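Aromatic amino acid aminotransferase I (PDB 6HNU) probably transfers amino groups between aromatic L-amino acids and 2-oxoglutarate, using pyridoxal 5'-phosphate as cofactor. Local coordinates at residues V161-S167 against W436-E440. Sequence-based numbering, arbitrary orientation.
Sequences VEEYTFS and WFKAE. With PLP (pyridoxal-5'-phosphate), chain I; PHE (phenylalanine), chain J.
Lys438 folds back over the ring of Tyr164, its CD lying 4.1 Å from the ring centroid and 28° off the normal, a CH-pi contact over one face. Although CG starts anti to the backbone N (chi1 -175°), bends at the next three torsions return the chain to the 161-167 side. Lys438 NZ then donates to Ala439 O (3.1 Å) and forms a salt bridge with Glu440 OE2; a water links it to Glu163 OE2, which at 4.4 Å from Lys438 NZ is too far for a direct salt bridge, while Glu163 OE1 is hydrogen-bonded to Met185 N of strand 179-186. The backbones of Tyr164 and Lys438 form a single beta bridge: Ala439 N to Glu163 O (2.9 Å, 170° at the hydrogen) and Thr165 N to Phe437 O (3.0 Å). The Phe437 ring presents its edge to Thr165 O, while Ala439 CB packs against Val161 CG2 at 3.5 Å. Next to the bridge, Phe166 lays one ring face over the pyridoxal-5'-phosphate, whose C3 lies 3.4 Å above the Phe166 ring plane, offset toward the rim. The bridge thus ties the end of strand 158-162, ahead of helix 167-175, to the loop after strand 429-433; Leu170 of that helix touches Ala439, and Leu28 of the second subunit packs on Phe437.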
loop_
_atom_site.group_PDB
_atom_site.type_symbol
_atom_site.label_atom_id
_atom_site.label_comp_id
_atom_site.label_asym_id
_atom_site.label_seq_id
_atom_site.Cartn_x
_atom_site.Cartn_y
_atom_site.Cartn_z
ATOM N N VAL B 161 6.228 18.511 15.026
ATOM C CA VAL B 161 5.214 17.531 15.508
ATOM C C VAL B 161 4.719 17.995 16.873
ATOM O O VAL B 161 5.477 18.691 17.562
ATOM C CB VAL B 161 5.746 16.090 15.564
ATOM C CG1 VAL B 161 6.287 15.606 14.211
ATOM C CG2 VAL B 161 6.821 15.918 16.639
ATOM N N GLU B 162 3.505 17.568 17.253
ATOM C CA GLU B 162 2.964 17.721 18.617
ATOM C C GLU B 162 3.940 17.047 19.593
ATOM O O GLU B 162 4.442 15.956 19.290
ATOM C CB GLU B 162 1.524 17.212 18.674
ATOM C CG GLU B 162 0.620 18.135 17.881
ATOM C CD GLU B 162 -0.661 17.554 17.316
ATOM O OE1 GLU B 162 -0.662 16.379 16.933
ATOM O OE2 GLU B 162 -1.615 18.342 17.185
ATOM N N GLU B 163 4.212 17.663 20.744
ATOM C CA GLU B 163 5.289 17.142 21.628
ATOM C C GLU B 163 4.899 15.776 22.184
ATOM O O GLU B 163 5.811 15.054 22.538
ATOM C CB GLU B 163 5.662 18.098 22.763
ATOM C CG GLU B 163 4.634 18.161 23.867
ATOM C CD GLU B 163 5.020 19.051 25.045
ATOM O OE1 GLU B 163 4.243 19.947 25.355
ATOM O OE2 GLU B 163 6.053 18.817 25.639
ATOM N N TYR B 164 3.611 15.421 22.237
ATOM C CA TYR B 164 3.109 14.044 22.416
ATOM C C TYR B 164 2.295 13.695 21.181
ATOM O O TYR B 164 1.379 14.457 20.848
ATOM C CB TYR B 164 2.223 13.850 23.640
ATOM C CG TYR B 164 2.934 14.182 24.921
ATOM C CD1 TYR B 164 2.976 15.484 25.385
ATOM C CD2 TYR B 164 3.661 13.231 25.590
ATOM C CE1 TYR B 164 3.696 15.833 26.518
ATOM C CE2 TYR B 164 4.335 13.537 26.769
ATOM C CZ TYR B 164 4.365 14.848 27.224
ATOM O OH TYR B 164 5.057 15.203 28.346
ATOM N N THR B 165 2.688 12.635 20.492
ATOM C CA THR B 165 2.022 12.312 19.197
ATOM C C THR B 165 2.084 10.807 18.922
ATOM O O THR B 165 2.523 10.031 19.793
ATOM C CB THR B 165 2.632 13.174 18.084
ATOM O OG1 THR B 165 1.741 13.055 16.964
ATOM C CG2 THR B 165 4.058 12.808 17.747
ATOM N N PHE B 166 1.686 10.406 17.712
ATOM C CA PHE B 166 1.475 9.010 17.290
ATOM C C PHE B 166 2.824 8.327 17.062
ATOM O O PHE B 166 3.616 8.858 16.294
ATOM C CB PHE B 166 0.616 9.073 16.029
ATOM C CG PHE B 166 0.167 7.761 15.463
ATOM C CD1 PHE B 166 -0.092 6.681 16.291
ATOM C CD2 PHE B 166 -0.023 7.633 14.090
ATOM C CE1 PHE B 166 -0.566 5.494 15.759
ATOM C CE2 PHE B 166 -0.455 6.432 13.556
ATOM C CZ PHE B 166 -0.736 5.369 14.393
ATOM N N SER B 167 3.130 7.238 17.759
ATOM C CA SER B 167 4.450 6.558 17.673
ATOM C C SER B 167 4.790 6.133 16.233
ATOM O O SER B 167 5.936 6.358 15.834
ATOM C CB SER B 167 4.528 5.401 18.638
ATOM O OG SER B 167 4.458 5.899 19.975
ATOM N N TRP B 436 5.567 7.528 26.754
ATOM C CA TRP B 436 5.809 6.643 25.583
ATOM C C TRP B 436 5.486 7.393 24.291
ATOM O O TRP B 436 6.001 6.969 23.268
ATOM C CB TRP B 436 5.019 5.344 25.685
ATOM C CG TRP B 436 5.379 4.475 26.855
ATOM C CD1 TRP B 436 6.196 4.787 27.903
ATOM C CD2 TRP B 436 4.843 3.175 27.146
ATOM N NE1 TRP B 436 6.204 3.768 28.822
ATOM C CE2 TRP B 436 5.413 2.750 28.358
ATOM C CE3 TRP B 436 3.945 2.324 26.490
ATOM C CZ2 TRP B 436 5.126 1.506 28.918
ATOM C CZ3 TRP B 436 3.680 1.084 27.032
ATOM C CH2 TRP B 436 4.239 0.696 28.248
ATOM N N PHE B 437 4.720 8.493 24.346
ATOM C CA PHE B 437 4.285 9.245 23.137
ATOM C C PHE B 437 5.127 10.491 22.969
ATOM O O PHE B 437 4.861 11.298 22.055
ATOM C CB PHE B 437 2.806 9.610 23.197
ATOM C CG PHE B 437 1.903 8.440 23.397
ATOM C CD1 PHE B 437 1.549 7.993 24.660
ATOM C CD2 PHE B 437 1.372 7.785 22.301
ATOM C CE1 PHE B 437 0.654 6.957 24.811
ATOM C CE2 PHE B 437 0.464 6.752 22.456
ATOM C CZ PHE B 437 0.147 6.301 23.711
ATOM N N LYS B 438 6.112 10.693 23.829
ATOM C CA LYS B 438 6.903 11.937 23.757
ATOM C C LYS B 438 7.734 11.954 22.468
ATOM O O LYS B 438 8.467 11.014 22.281
ATOM C CB LYS B 438 7.828 12.042 24.976
ATOM C CG LYS B 438 8.594 13.353 25.061
ATOM C CD LYS B 438 7.733 14.506 25.521
ATOM C CE LYS B 438 7.949 15.782 24.745
ATOM N NZ LYS B 438 9.384 16.089 24.543
ATOM N N ALA B 439 7.731 13.051 21.709
ATOM C CA ALA B 439 8.510 13.219 20.479
ATOM C C ALA B 439 9.821 13.897 20.863
ATOM O O ALA B 439 9.790 14.840 21.682
ATOM C CB ALA B 439 7.762 14.022 19.451
ATOM N N GLU B 440 10.914 13.460 20.276
ATOM C CA GLU B 440 12.244 14.089 20.470
ATOM C C GLU B 440 12.892 14.359 19.115
ATOM O O GLU B 440 12.707 13.583 18.217
ATOM C CB GLU B 440 13.112 13.199 21.350
ATOM C CG GLU B 440 12.524 13.008 22.724
ATOM C CD GLU B 440 12.512 14.226 23.646
ATOM O OE1 GLU B 440 12.746 15.379 23.180
ATOM O OE2 GLU B 440 12.242 14.019 24.847
HETATM N N1 PLP I . -2.862 8.511 12.025
HETATM C C2 PLP I . -3.086 8.584 13.340
HETATM C C2A PLP I . -2.682 9.819 14.065
HETATM C C3 PLP I . -3.679 7.532 14.034
HETATM O O3 PLP I . -3.816 7.646 15.390
HETATM C C4 PLP I . -4.029 6.363 13.328
HETATM C C4A PLP I . -4.624 5.235 14.041
HETATM C C5 PLP I . -3.823 6.318 11.942
HETATM C C6 PLP I . -3.217 7.396 11.349
HETATM C C5A PLP I . -4.106 5.073 11.137
HETATM O O4P PLP I . -4.832 5.397 9.920
HETATM P P PLP I . -5.165 4.371 8.810
HETATM O O1P PLP I . -6.036 5.209 7.903
HETATM O O2P PLP I . -5.904 3.190 9.501
HETATM O O3P PLP I . -3.849 3.927 8.176
HETATM N N PHE J . -3.946 4.667 15.144
HETATM C CA PHE J . -4.000 3.227 15.529
HETATM C C PHE J . -3.259 3.067 16.865
HETATM O O PHE J . -3.674 3.675 17.866
HETATM C CB PHE J . -3.453 2.360 14.390
HETATM C CG PHE J . -3.002 0.980 14.792
HETATM C CD1 PHE J . -3.768 0.201 15.650
HETATM C CD2 PHE J . -1.810 0.463 14.305
HETATM C CE1 PHE J . -3.338 -1.066 16.024
HETATM C CE2 PHE J . -1.385 -0.804 14.677
HETATM C CZ PHE J . -2.155 -1.570 15.527
HETATM O OXT PHE J . -2.247 2.358 16.975
HETATM O O HOH W 1 8.593 19.056 24.374
#